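Local coordinates for cell division control protein Cdc48 (Mycobacterium smegmatis, PDB 5E7P) that probably binds and hydrolyses ATP as a tandem-domain AAA-type ATPase of the Cdc48 family, and is captured here with ADP, at residues E243-S248 and P262-L267; S311-V316 and L352-A357; L347-L352 and D374-A379; K551-M556 and L584-A589. One frame throughout, in Å; residues are numbered along the deposited sequence.

Interaction 1: E243-S248 and P262-L267; sequences EWLRLS and PHLGVL
Pro262 O is held by the hydroxyl of Ser248, with OG at 2.6 Å from this oxygen, and, less certainly, by a water modelled too close to Ser248 O for that second contact to be trusted. The Ser248 bond arrives almost in line with the carbonyl, at a C=O...OG angle of 166°. The contact sets helix 237-249 against the start of strand 265-269, the strand that leads into the P-loop in the alpha/beta fold of the first ATPase domain. A chi1 of 179° places Ser248 OG opposite its own nitrogen and leans it across to the incoming loop, where the hydroxyl also brushes Leu264 CB at 3.6 Å.

Leu264 gives up the most surface here. Its CD2 tip sits beside the helix backbone, 3.5 Å from Trp244 O, which accepts the helical bond from Ser248 N. The same methyl meets Leu245 CD2 at 3.7 Å, the two leucines crossing at about a right angle, and also touches Trp244 CB. Leu245 and Leu264 are buried, Trp244 only partly, and Pro262 at the far end is exposed.

The Trp244 indole reaches along the strand towards Val266 and has a cation-pi partner in Arg385 of the neighbouring strand 385-388. Val266 presents both methyls to the six-membered ring, slanting towards it: CG2 lies 4.1 Å from Trp244 CE3, and CG1 lies 4.1 Å from Trp244 CZ3.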
loop_
_atom_site.group_PDB
_atom_site.type_symbol
_atom_site.label_atom_id
_atom_site.label_comp_id
_atom_site.label_asym_id
_atom_site.label_seq_id
_atom_site.Cartn_x
_atom_site.Cartn_y
_atom_site.Cartn_z
ATOM N N GLU A 243 -10.048 0.487 24.889
ATOM C CA GLU A 243 -10.521 -0.413 25.935
ATOM C C GLU A 243 -9.369 -1.210 26.551
ATOM O O GLU A 243 -9.362 -1.478 27.752
ATOM C CB GLU A 243 -11.621 -1.335 25.389
ATOM C CG GLU A 243 -11.366 -2.824 25.562
ATOM C CD GLU A 243 -12.409 -3.501 26.431
ATOM O OE1 GLU A 243 -12.556 -4.740 26.329
ATOM O OE2 GLU A 243 -13.076 -2.796 27.217
ATOM N N TRP A 244 -8.392 -1.571 25.727
ATOM C CA TRP A 244 -7.211 -2.284 26.195
ATOM C C TRP A 244 -6.359 -1.405 27.108
ATOM O O TRP A 244 -5.913 -1.845 28.167
ATOM C CB TRP A 244 -6.367 -2.749 25.012
ATOM C CG TRP A 244 -6.922 -3.925 24.276
ATOM C CD1 TRP A 244 -7.905 -4.772 24.697
ATOM C CD2 TRP A 244 -6.523 -4.384 22.978
ATOM N NE1 TRP A 244 -8.141 -5.733 23.744
ATOM C CE2 TRP A 244 -7.305 -5.518 22.679
ATOM C CE3 TRP A 244 -5.579 -3.946 22.041
ATOM C CZ2 TRP A 244 -7.170 -6.221 21.483
ATOM C CZ3 TRP A 244 -5.445 -4.647 20.858
ATOM C CH2 TRP A 244 -6.238 -5.771 20.588
ATOM N N LEU A 245 -6.138 -0.165 26.680
ATOM C CA LEU A 245 -5.359 0.794 27.453
ATOM C C LEU A 245 -5.985 1.081 28.811
ATOM O O LEU A 245 -5.286 1.152 29.822
ATOM C CB LEU A 245 -5.205 2.107 26.685
ATOM C CG LEU A 245 -4.031 2.233 25.718
ATOM C CD1 LEU A 245 -4.037 3.608 25.073
ATOM C CD2 LEU A 245 -2.710 1.974 26.436
ATOM N N ARG A 246 -7.301 1.251 28.830
ATOM C CA ARG A 246 -7.993 1.601 30.063
ATOM C C ARG A 246 -7.954 0.465 31.079
ATOM O O ARG A 246 -7.745 0.701 32.267
ATOM C CB ARG A 246 -9.427 2.053 29.772
ATOM C CG ARG A 246 -9.478 3.308 28.914
ATOM C CD ARG A 246 -10.851 3.956 28.879
ATOM N NE ARG A 246 -10.784 5.248 28.198
ATOM C CZ ARG A 246 -10.457 6.392 28.791
ATOM N NH1 ARG A 246 -10.175 6.414 30.087
ATOM N NH2 ARG A 246 -10.412 7.518 28.089
ATOM N N LEU A 247 -8.134 -0.765 30.610
ATOM C CA LEU A 247 -8.061 -1.927 31.489
ATOM C C LEU A 247 -6.667 -2.072 32.088
ATOM O O LEU A 247 -6.514 -2.330 33.281
ATOM C CB LEU A 247 -8.434 -3.199 30.729
ATOM C CG LEU A 247 -9.906 -3.365 30.360
ATOM C CD1 LEU A 247 -10.087 -4.610 29.523
ATOM C CD2 LEU A 247 -10.770 -3.428 31.612
ATOM N N SER A 248 -5.651 -1.897 31.252
ATOM C CA SER A 248 -4.272 -2.035 31.696
ATOM C C SER A 248 -3.850 -0.917 32.645
ATOM O O SER A 248 -3.257 -1.176 33.687
ATOM C CB SER A 248 -3.329 -2.083 30.496
ATOM O OG SER A 248 -1.982 -2.198 30.919
ATOM N N PRO A 262 -1.580 -7.647 33.526
ATOM C CA PRO A 262 -1.756 -6.192 33.582
ATOM C C PRO A 262 -0.947 -5.458 32.513
ATOM O O PRO A 262 -1.261 -4.315 32.186
ATOM C CB PRO A 262 -1.224 -5.839 34.971
ATOM C CG PRO A 262 -0.184 -6.878 35.233
ATOM C CD PRO A 262 -0.712 -8.142 34.610
ATOM N N HIS A 263 0.081 -6.110 31.977
ATOM C CA HIS A 263 0.946 -5.486 30.979
ATOM C C HIS A 263 0.254 -5.363 29.621
ATOM O O HIS A 263 -0.677 -6.111 29.313
ATOM C CB HIS A 263 2.252 -6.268 30.843
ATOM C CG HIS A 263 2.940 -6.518 32.148
ATOM N ND1 HIS A 263 3.184 -5.519 33.065
ATOM C CD2 HIS A 263 3.436 -7.656 32.692
ATOM C CE1 HIS A 263 3.800 -6.028 34.117
ATOM N NE2 HIS A 263 3.965 -7.323 33.915
ATOM N N LEU A 264 0.715 -4.416 28.809
ATOM C CA LEU A 264 0.099 -4.177 27.512
ATOM C C LEU A 264 1.105 -3.748 26.450
ATOM O O LEU A 264 1.733 -2.696 26.560
ATOM C CB LEU A 264 -1.006 -3.127 27.632
ATOM C CG LEU A 264 -1.791 -2.849 26.349
ATOM C CD1 LEU A 264 -2.509 -4.108 25.889
ATOM C CD2 LEU A 264 -2.775 -1.711 26.561
ATOM N N GLY A 265 1.244 -4.576 25.420
ATOM C CA GLY A 265 2.062 -4.253 24.268
ATOM C C GLY A 265 1.255 -4.486 23.007
ATOM O O GLY A 265 0.714 -5.574 22.803
ATOM N N VAL A 266 1.157 -3.464 22.163
ATOM C CA VAL A 266 0.302 -3.545 20.983
ATOM C C VAL A 266 1.034 -3.174 19.699
ATOM O O VAL A 266 1.686 -2.133 19.628
ATOM C CB VAL A 266 -0.936 -2.625 21.121
ATOM C CG1 VAL A 266 -1.874 -2.811 19.935
ATOM C CG2 VAL A 266 -1.662 -2.893 22.427
ATOM N N LEU A 267 0.918 -4.028 18.686
ATOM C CA LEU A 267 1.412 -3.708 17.350
ATOM C C LEU A 267 0.252 -3.379 16.412
ATOM O O LEU A 267 -0.569 -4.238 16.093
ATOM C CB LEU A 267 2.238 -4.861 16.775
ATOM C CG LEU A 267 2.822 -4.608 15.378
ATOM C CD1 LEU A 267 3.752 -3.394 15.374
ATOM C CD2 LEU A 267 3.536 -5.841 14.843
HETATM O O HOH W 1 -3.340 -3.496 34.426
#

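Interaction 2: S311-V316 and L352-A357; sequences SAVAAV and LRKAVA
Val313 and Ala355 form the close part of this contact, with Val313 CG1 3.9 Å from Ala355 CB. They join two helices of the alpha/beta fold of the first ATPase domain. Helix 302-319 and helix 344-356 each form the helical limb of a beta-alpha-beta crossover, the first entering strand 321-326 and the second leaving it, which is why they run side by side in the same direction. Their short segments are only 8° apart, with axes 9.5 Å from each other at closest approach.

Val313 contributes far more surface than any other residue. Its chi1 of 167° holds CG1 anti to the backbone N and aims that methyl at Ala355. The second methyl, CG2, points to the beginning of the other segment and comes within 4.3 Å of Leu352 N. Ala355 CB faces the notch between Val313 and Val316, one helical turn apart, although Val316 CG1 is the looser neighbour at 4.5 Å. Beneath them the sheet closes the layer: Leu323 of strand 321-326 touches both Val313 and Leu352, and Val316 rests on Val290 and Val361 of the flanking strands.

On the outer side the packing thins out. No hydrogen bond links the two segments, Ala314 turns away, and the exposed Lys354 alone reaches across. Its aliphatic chain is extended as far as CE and lies against the valine, with Lys354 CD 4.3 Å from Val313 CG1, before a bend at chi4 (60°) turns NZ aside.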
loop_
_atom_site.group_PDB
_atom_site.type_symbol
_atom_site.label_atom_id
_atom_site.label_comp_id
_atom_site.label_asym_id
_atom_site.label_seq_id
_atom_site.Cartn_x
_atom_site.Cartn_y
_atom_site.Cartn_z
ATOM N N SER A 311 17.035 5.961 26.484
ATOM C CA SER A 311 16.615 7.231 27.057
ATOM C C SER A 311 15.094 7.343 27.065
ATOM O O SER A 311 14.502 7.877 28.002
ATOM C CB SER A 311 17.233 8.391 26.273
ATOM O OG SER A 311 16.723 9.638 26.709
ATOM N N ALA A 312 14.469 6.829 26.012
ATOM C CA ALA A 312 13.019 6.872 25.879
ATOM C C ALA A 312 12.335 5.938 26.871
ATOM O O ALA A 312 11.281 6.263 27.417
ATOM C CB ALA A 312 12.613 6.528 24.458
ATOM N N VAL A 313 12.936 4.775 27.095
ATOM C CA VAL A 313 12.399 3.805 28.045
ATOM C C VAL A 313 12.487 4.316 29.491
ATOM O O VAL A 313 11.544 4.169 30.274
ATOM C CB VAL A 313 13.107 2.439 27.909
ATOM C CG1 VAL A 313 12.788 1.537 29.095
ATOM C CG2 VAL A 313 12.709 1.770 26.602
ATOM N N ALA A 314 13.615 4.930 29.835
ATOM C CA ALA A 314 13.800 5.477 31.177
ATOM C C ALA A 314 12.848 6.643 31.448
ATOM O O ALA A 314 12.471 6.897 32.593
ATOM C CB ALA A 314 15.244 5.911 31.386
ATOM N N ALA A 315 12.461 7.346 30.389
ATOM C CA ALA A 315 11.569 8.493 30.516
ATOM C C ALA A 315 10.122 8.055 30.733
ATOM O O ALA A 315 9.385 8.674 31.503
ATOM C CB ALA A 315 11.676 9.386 29.292
ATOM N N VAL A 316 9.716 6.986 30.056
ATOM C CA VAL A 316 8.355 6.485 30.194
ATOM C C VAL A 316 8.170 5.714 31.502
ATOM O O VAL A 316 7.066 5.642 32.035
ATOM C CB VAL A 316 7.926 5.610 28.989
ATOM C CG1 VAL A 316 8.572 4.234 29.056
ATOM C CG2 VAL A 316 6.406 5.489 28.932
ATOM N N LEU A 352 12.762 -2.390 25.581
ATOM C CA LEU A 352 11.313 -2.412 25.400
ATOM C C LEU A 352 10.662 -3.387 26.374
ATOM O O LEU A 352 9.648 -3.075 26.993
ATOM C CB LEU A 352 10.945 -2.809 23.966
ATOM C CG LEU A 352 11.364 -1.899 22.809
ATOM C CD1 LEU A 352 10.774 -2.410 21.496
ATOM C CD2 LEU A 352 10.954 -0.454 23.064
ATOM N N ARG A 353 11.252 -4.573 26.494
ATOM C CA ARG A 353 10.758 -5.605 27.398
ATOM C C ARG A 353 10.743 -5.099 28.843
ATOM O O ARG A 353 9.818 -5.383 29.610
ATOM C CB ARG A 353 11.625 -6.860 27.272
ATOM C CG ARG A 353 11.023 -8.102 27.898
ATOM C CD ARG A 353 11.855 -9.338 27.593
ATOM N NE ARG A 353 11.996 -9.565 26.157
ATOM C CZ ARG A 353 13.145 -9.478 25.493
ATOM N NH1 ARG A 353 14.265 -9.174 26.138
ATOM N NH2 ARG A 353 13.175 -9.704 24.184
ATOM N N LYS A 354 11.772 -4.337 29.199
ATOM C CA LYS A 354 11.856 -3.703 30.509
ATOM C C LYS A 354 10.722 -2.701 30.699
ATOM O O LYS A 354 10.166 -2.574 31.796
ATOM C CB LYS A 354 13.215 -3.012 30.670
ATOM C CG LYS A 354 13.287 -1.996 31.794
ATOM C CD LYS A 354 14.614 -1.253 31.771
ATOM C CE LYS A 354 14.598 -0.047 32.702
ATOM N NZ LYS A 354 14.354 -0.428 34.120
ATOM N N ALA A 355 10.380 -1.993 29.627
ATOM C CA ALA A 355 9.301 -1.013 29.673
ATOM C C ALA A 355 7.936 -1.679 29.861
ATOM O O ALA A 355 7.134 -1.243 30.682
ATOM C CB ALA A 355 9.308 -0.151 28.417
ATOM N N VAL A 356 7.686 -2.739 29.098
ATOM C CA VAL A 356 6.411 -3.451 29.149
ATOM C C VAL A 356 6.142 -4.052 30.532
ATOM O O VAL A 356 5.001 -4.106 30.986
ATOM C CB VAL A 356 6.355 -4.548 28.066
ATOM C CG1 VAL A 356 5.071 -5.352 28.168
ATOM C CG2 VAL A 356 6.479 -3.926 26.683
ATOM N N ALA A 357 7.200 -4.479 31.210
ATOM C CA ALA A 357 7.065 -5.085 32.530
ATOM C C ALA A 357 6.869 -4.047 33.637
ATOM O O ALA A 357 6.616 -4.403 34.788
ATOM C CB ALA A 357 8.271 -5.968 32.828
#

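Interaction 3: L347-L352 and D374-A379; sequences LILAEL and DARLRA
Leu349, Leu377 and Arg376 carry most of this contact, and Leu349 is the central piece. Its chi1 of -73° sets CG anti to the carbonyl carbon and sends the branched end out from the helix, where the two methyls divide the work. CD1 lies over one face of the Arg376 guanidinium, 3.2 Å above its plane and offset towards the rim, with Arg376 NE the nearest atom. The side chains cross at about a right angle. CD2 turns to the loop backbone, 4.0 Å from Leu377 N, and lies against Leu377 CB. One helical turn on, Leu352 CD1 meets Leu377 CD1 at 4.3 Å, so that Leu377 is touched by Leu349 and Leu352 alike.

The guanidinium is held flat beneath Leu349 by Asp374, which it grips side-on with two nitrogens. Arg376 NH2 binds Asp374 OD2 at 2.9 Å through the syn lone pair, while Arg376 NE binds Asp374 OD1 at 3.1 Å. Both carboxylate oxygens lie close to the guanidinium plane. Arg376 N also donates to Asp374 OD1, closing an Asx turn at Asp374. The remaining nitrogen, NH1, bonds to Thr346 OG1 on the helix itself.

In the alpha/beta fold of the first ATPase domain, the loop 374-379 belongs to the connection between strands 361-366 and 385-388. Helix 344-356 rests one flank on it, sets Leu352 down on Leu323 and Ile325 of strand 321-326, and presents Ile348 and Glu351 to helix 302-319.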
loop_
_atom_site.group_PDB
_atom_site.type_symbol
_atom_site.label_atom_id
_atom_site.label_comp_id
_atom_site.label_asym_id
_atom_site.label_seq_id
_atom_site.Cartn_x
_atom_site.Cartn_y
_atom_site.Cartn_z
ATOM N N LEU A 347 19.514 -5.834 22.265
ATOM C CA LEU A 347 19.565 -4.876 23.366
ATOM C C LEU A 347 18.394 -3.898 23.330
ATOM O O LEU A 347 17.872 -3.498 24.376
ATOM C CB LEU A 347 20.894 -4.118 23.365
ATOM C CG LEU A 347 22.130 -4.970 23.670
ATOM C CD1 LEU A 347 23.380 -4.114 23.705
ATOM C CD2 LEU A 347 21.955 -5.713 24.981
ATOM N N ILE A 348 17.986 -3.510 22.125
ATOM C CA ILE A 348 16.837 -2.628 21.968
ATOM C C ILE A 348 15.573 -3.316 22.477
ATOM O O ILE A 348 14.766 -2.709 23.185
ATOM C CB ILE A 348 16.651 -2.189 20.504
ATOM C CG1 ILE A 348 17.843 -1.345 20.055
ATOM C CG2 ILE A 348 15.367 -1.394 20.344
ATOM C CD1 ILE A 348 17.758 -0.889 18.617
ATOM N N LEU A 349 15.419 -4.592 22.129
ATOM C CA LEU A 349 14.283 -5.390 22.585
ATOM C C LEU A 349 14.283 -5.568 24.103
ATOM O O LEU A 349 13.227 -5.622 24.734
ATOM C CB LEU A 349 14.270 -6.753 21.887
ATOM C CG LEU A 349 13.853 -6.745 20.410
ATOM C CD1 LEU A 349 14.380 -7.971 19.687
ATOM C CD2 LEU A 349 12.343 -6.668 20.270
ATOM N N ALA A 350 15.474 -5.653 24.687
ATOM C CA ALA A 350 15.610 -5.798 26.131
ATOM C C ALA A 350 15.111 -4.554 26.854
ATOM O O ALA A 350 14.531 -4.653 27.933
ATOM C CB ALA A 350 17.052 -6.088 26.505
ATOM N N GLU A 351 15.341 -3.387 26.256
ATOM C CA GLU A 351 14.849 -2.130 26.813
ATOM C C GLU A 351 13.324 -2.039 26.739
ATOM O O GLU A 351 12.673 -1.657 27.712
ATOM C CB GLU A 351 15.488 -0.931 26.107
ATOM C CG GLU A 351 16.912 -0.647 26.545
ATOM C CD GLU A 351 17.015 -0.326 28.029
ATOM O OE1 GLU A 351 16.253 0.539 28.512
ATOM O OE2 GLU A 351 17.856 -0.943 28.717
ATOM N N LEU A 352 12.762 -2.390 25.581
ATOM C CA LEU A 352 11.313 -2.412 25.400
ATOM C C LEU A 352 10.662 -3.387 26.374
ATOM O O LEU A 352 9.648 -3.075 26.993
ATOM C CB LEU A 352 10.945 -2.809 23.966
ATOM C CG LEU A 352 11.364 -1.899 22.809
ATOM C CD1 LEU A 352 10.774 -2.410 21.496
ATOM C CD2 LEU A 352 10.954 -0.454 23.064
ATOM N N ASP A 374 10.826 -7.182 13.497
ATOM C CA ASP A 374 11.533 -8.248 14.207
ATOM C C ASP A 374 10.550 -9.179 14.907
ATOM O O ASP A 374 9.676 -8.725 15.647
ATOM C CB ASP A 374 12.486 -7.627 15.237
ATOM C CG ASP A 374 13.569 -8.589 15.711
ATOM O OD1 ASP A 374 13.296 -9.795 15.890
ATOM O OD2 ASP A 374 14.709 -8.124 15.909
ATOM N N ALA A 375 10.693 -10.479 14.661
ATOM C CA ALA A 375 9.766 -11.477 15.190
ATOM C C ALA A 375 9.669 -11.439 16.712
ATOM O O ALA A 375 8.624 -11.750 17.284
ATOM C CB ALA A 375 10.161 -12.867 14.727
ATOM N N ARG A 376 10.762 -11.046 17.358
ATOM C CA ARG A 376 10.836 -11.034 18.813
ATOM C C ARG A 376 10.017 -9.903 19.433
ATOM O O ARG A 376 9.838 -9.861 20.650
ATOM C CB ARG A 376 12.295 -10.959 19.267
ATOM C CG ARG A 376 13.129 -12.155 18.822
ATOM C CD ARG A 376 14.613 -11.928 19.039
ATOM N NE ARG A 376 15.133 -10.856 18.198
ATOM C CZ ARG A 376 16.379 -10.397 18.255
ATOM N NH1 ARG A 376 17.246 -10.910 19.123
ATOM N NH2 ARG A 376 16.757 -9.414 17.449
ATOM N N LEU A 377 9.523 -8.990 18.598
ATOM C CA LEU A 377 8.640 -7.924 19.064
ATOM C C LEU A 377 7.212 -8.443 19.152
ATOM O O LEU A 377 6.454 -8.068 20.046
ATOM C CB LEU A 377 8.703 -6.704 18.137
ATOM C CG LEU A 377 7.755 -5.540 18.452
ATOM C CD1 LEU A 377 8.452 -4.195 18.300
ATOM C CD2 LEU A 377 6.518 -5.591 17.564
ATOM N N ARG A 378 6.856 -9.309 18.214
ATOM C CA ARG A 378 5.544 -9.934 18.197
ATOM C C ARG A 378 5.572 -11.161 19.101
ATOM O O ARG A 378 5.419 -12.296 18.653
ATOM C CB ARG A 378 5.166 -10.304 16.764
ATOM C CG ARG A 378 5.283 -9.130 15.798
ATOM C CD ARG A 378 5.054 -9.552 14.353
ATOM N NE ARG A 378 6.289 -9.903 13.657
ATOM C CZ ARG A 378 6.415 -10.928 12.819
ATOM N NH1 ARG A 378 5.384 -11.724 12.573
ATOM N NH2 ARG A 378 7.578 -11.163 12.230
ATOM N N ALA A 379 5.780 -10.907 20.386
ATOM C CA ALA A 379 5.930 -11.954 21.381
ATOM C C ALA A 379 5.250 -11.494 22.666
ATOM O O ALA A 379 5.097 -10.291 22.882
ATOM C CB ALA A 379 7.410 -12.231 21.623
#

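Interaction 4: K551-M556 and L584-A589; sequences KGSELM and LDEIDA
Strands 546-551 and 580-585 end side by side in parallel register, Lys551 bridging to Asp585, and Gly552 N donates to Asp585 O at 2.8 Å. The chain then turns into a helix on each side, with Lys551 and Glu586 in the N-cap positions. Asp585 and Glu586 form the acidic pair of the Walker B motif in the second ATPase domain. Gly552 brings the two turns close, its CA making a C-H...O contact of 3.5 Å with Glu586 O.

Glu586 swings across on a chi1 of -155° and stays extended. Ser553 OG donates to Glu586 OE2 at 2.8 Å, approaching from above the carboxylate plane. Lys551 bends at chi3 and chi4 to bring NZ to the same oxygen; this salt bridge is modelled too short to be trusted. Below, Ala589 CB packs against the first turn of the facing helix, 3.8 Å from Ser553 N, and Met556 CG lies 4.0 Å from Ala589 O.

Asp585 points to the nucleotide side, with a weak bond from OD1 to Thr533 of the P-loop and a hydrogen bond from OD2 to a glycerol, probably from the crystallisation liquor. In related ATPases the second Walker B acid typically prepares water for attack on ATP. Here, with ADP bound, Glu586 is held by Ser553, and perhaps Lys551, which may mean that it is not placed to act on water.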
loop_
_atom_site.group_PDB
_atom_site.type_symbol
_atom_site.label_atom_id
_atom_site.label_comp_id
_atom_site.label_asym_id
_atom_site.label_seq_id
_atom_site.Cartn_x
_atom_site.Cartn_y
_atom_site.Cartn_z
ATOM N N LYS A 551 1.543 -15.403 2.008
ATOM C CA LYS A 551 1.885 -16.403 1.003
ATOM C C LYS A 551 2.469 -17.618 1.707
ATOM O O LYS A 551 3.421 -17.492 2.480
ATOM C CB LYS A 551 2.901 -15.855 0.002
ATOM C CG LYS A 551 2.301 -15.037 -1.125
ATOM C CD LYS A 551 3.276 -14.896 -2.291
ATOM C CE LYS A 551 3.116 -16.024 -3.315
ATOM N NZ LYS A 551 3.410 -17.379 -2.764
ATOM N N GLY A 552 1.896 -18.788 1.432
ATOM C CA GLY A 552 2.290 -20.027 2.083
ATOM C C GLY A 552 3.785 -20.280 2.129
ATOM O O GLY A 552 4.316 -20.705 3.153
ATOM N N SER A 553 4.465 -20.003 1.020
ATOM C CA SER A 553 5.908 -20.208 0.927
ATOM C C SER A 553 6.684 -19.302 1.879
ATOM O O SER A 553 7.553 -19.765 2.619
ATOM C CB SER A 553 6.387 -19.973 -0.507
ATOM O OG SER A 553 5.803 -20.902 -1.401
ATOM N N GLU A 554 6.364 -18.012 1.852
ATOM C CA GLU A 554 7.116 -17.008 2.600
ATOM C C GLU A 554 7.027 -17.201 4.110
ATOM O O GLU A 554 8.027 -17.086 4.814
ATOM C CB GLU A 554 6.657 -15.600 2.218
ATOM C CG GLU A 554 6.690 -15.334 0.725
ATOM C CD GLU A 554 6.530 -13.868 0.394
ATOM O OE1 GLU A 554 6.496 -13.050 1.338
ATOM O OE2 GLU A 554 6.442 -13.535 -0.807
ATOM N N LEU A 555 5.829 -17.493 4.602
ATOM C CA LEU A 555 5.628 -17.715 6.030
ATOM C C LEU A 555 6.421 -18.932 6.514
ATOM O O LEU A 555 6.943 -18.946 7.631
ATOM C CB LEU A 555 4.135 -17.877 6.338
ATOM C CG LEU A 555 3.718 -18.159 7.784
ATOM C CD1 LEU A 555 2.477 -17.365 8.146
ATOM C CD2 LEU A 555 3.466 -19.644 7.996
ATOM N N MET A 556 6.517 -19.945 5.661
ATOM C CA MET A 556 7.173 -21.196 6.022
ATOM C C MET A 556 8.688 -21.142 5.845
ATOM O O MET A 556 9.438 -21.579 6.719
ATOM C CB MET A 556 6.590 -22.355 5.207
ATOM C CG MET A 556 5.139 -22.681 5.535
ATOM S SD MET A 556 4.932 -23.541 7.108
ATOM C CE MET A 556 5.587 -25.158 6.695
ATOM N N LEU A 584 -5.107 -16.748 2.737
ATOM C CA LEU A 584 -4.008 -17.705 2.738
ATOM C C LEU A 584 -3.677 -18.119 1.307
ATOM O O LEU A 584 -4.135 -19.156 0.824
ATOM C CB LEU A 584 -4.375 -18.937 3.569
ATOM C CG LEU A 584 -4.810 -18.685 5.015
ATOM C CD1 LEU A 584 -5.265 -19.981 5.677
ATOM C CD2 LEU A 584 -3.687 -18.046 5.816
ATOM N N ASP A 585 -2.891 -17.294 0.622
ATOM C CA ASP A 585 -2.484 -17.607 -0.740
ATOM C C ASP A 585 -1.440 -18.713 -0.725
ATOM O O ASP A 585 -0.690 -18.847 0.241
ATOM C CB ASP A 585 -1.937 -16.369 -1.448
ATOM C CG ASP A 585 -1.841 -16.556 -2.950
ATOM O OD1 ASP A 585 -2.486 -17.490 -3.472
ATOM O OD2 ASP A 585 -1.127 -15.771 -3.608
ATOM N N GLU A 586 -1.401 -19.494 -1.800
ATOM C CA GLU A 586 -0.544 -20.673 -1.894
ATOM C C GLU A 586 -0.715 -21.558 -0.661
ATOM O O GLU A 586 0.253 -21.924 0.005
ATOM C CB GLU A 586 0.920 -20.275 -2.091
ATOM C CG GLU A 586 1.759 -21.346 -2.770
ATOM C CD GLU A 586 3.205 -20.926 -2.959
ATOM O OE1 GLU A 586 3.998 -21.743 -3.478
ATOM O OE2 GLU A 586 3.547 -19.782 -2.588
ATOM N N ILE A 587 -1.970 -21.884 -0.373
ATOM C CA ILE A 587 -2.346 -22.645 0.814
ATOM C C ILE A 587 -1.762 -24.064 0.799
ATOM O O ILE A 587 -1.654 -24.710 1.840
ATOM C CB ILE A 587 -3.897 -22.677 0.968
ATOM C CG1 ILE A 587 -4.326 -23.343 2.280
ATOM C CG2 ILE A 587 -4.545 -23.351 -0.231
ATOM C CD1 ILE A 587 -3.899 -22.593 3.518
ATOM N N ASP A 588 -1.368 -24.540 -0.379
ATOM C CA ASP A 588 -0.765 -25.867 -0.496
ATOM C C ASP A 588 0.622 -25.929 0.146
ATOM O O ASP A 588 1.028 -26.968 0.668
ATOM C CB ASP A 588 -0.695 -26.312 -1.959
ATOM C CG ASP A 588 0.030 -25.311 -2.841
ATOM O OD1 ASP A 588 -0.345 -24.118 -2.829
ATOM O OD2 ASP A 588 0.979 -25.722 -3.542
ATOM N N ALA A 589 1.348 -24.816 0.106
ATOM C CA ALA A 589 2.665 -24.754 0.730
ATOM C C ALA A 589 2.526 -24.606 2.241
ATOM O O ALA A 589 3.317 -25.152 3.008
ATOM C CB ALA A 589 3.479 -23.607 0.153
#

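Overall arrangement
Interactions 1, 2 and 3 belong to the first ATPase domain, with helix 237-249 on one sheet face and helices 302-319 and 344-356 on the other; interaction 4 lies in the second. Interactions 2 and 3 have centres 12 Å apart and share Leu352: helix 344-356 packs on a helix in one, on a loop in the other. Interaction 1 adjoins both, with His263 against the backbone of 356-357 and Leu267 against Leu377 and Arg378. Its Val266 side chain is about 13 Å from ADP, while Asp585 in interaction 4 is about 6 Å from the other ADP. Interactions 3 and 4 come within about 8 Å (nearest atoms), and the Arg378-Glu569 salt bridge joins their domains.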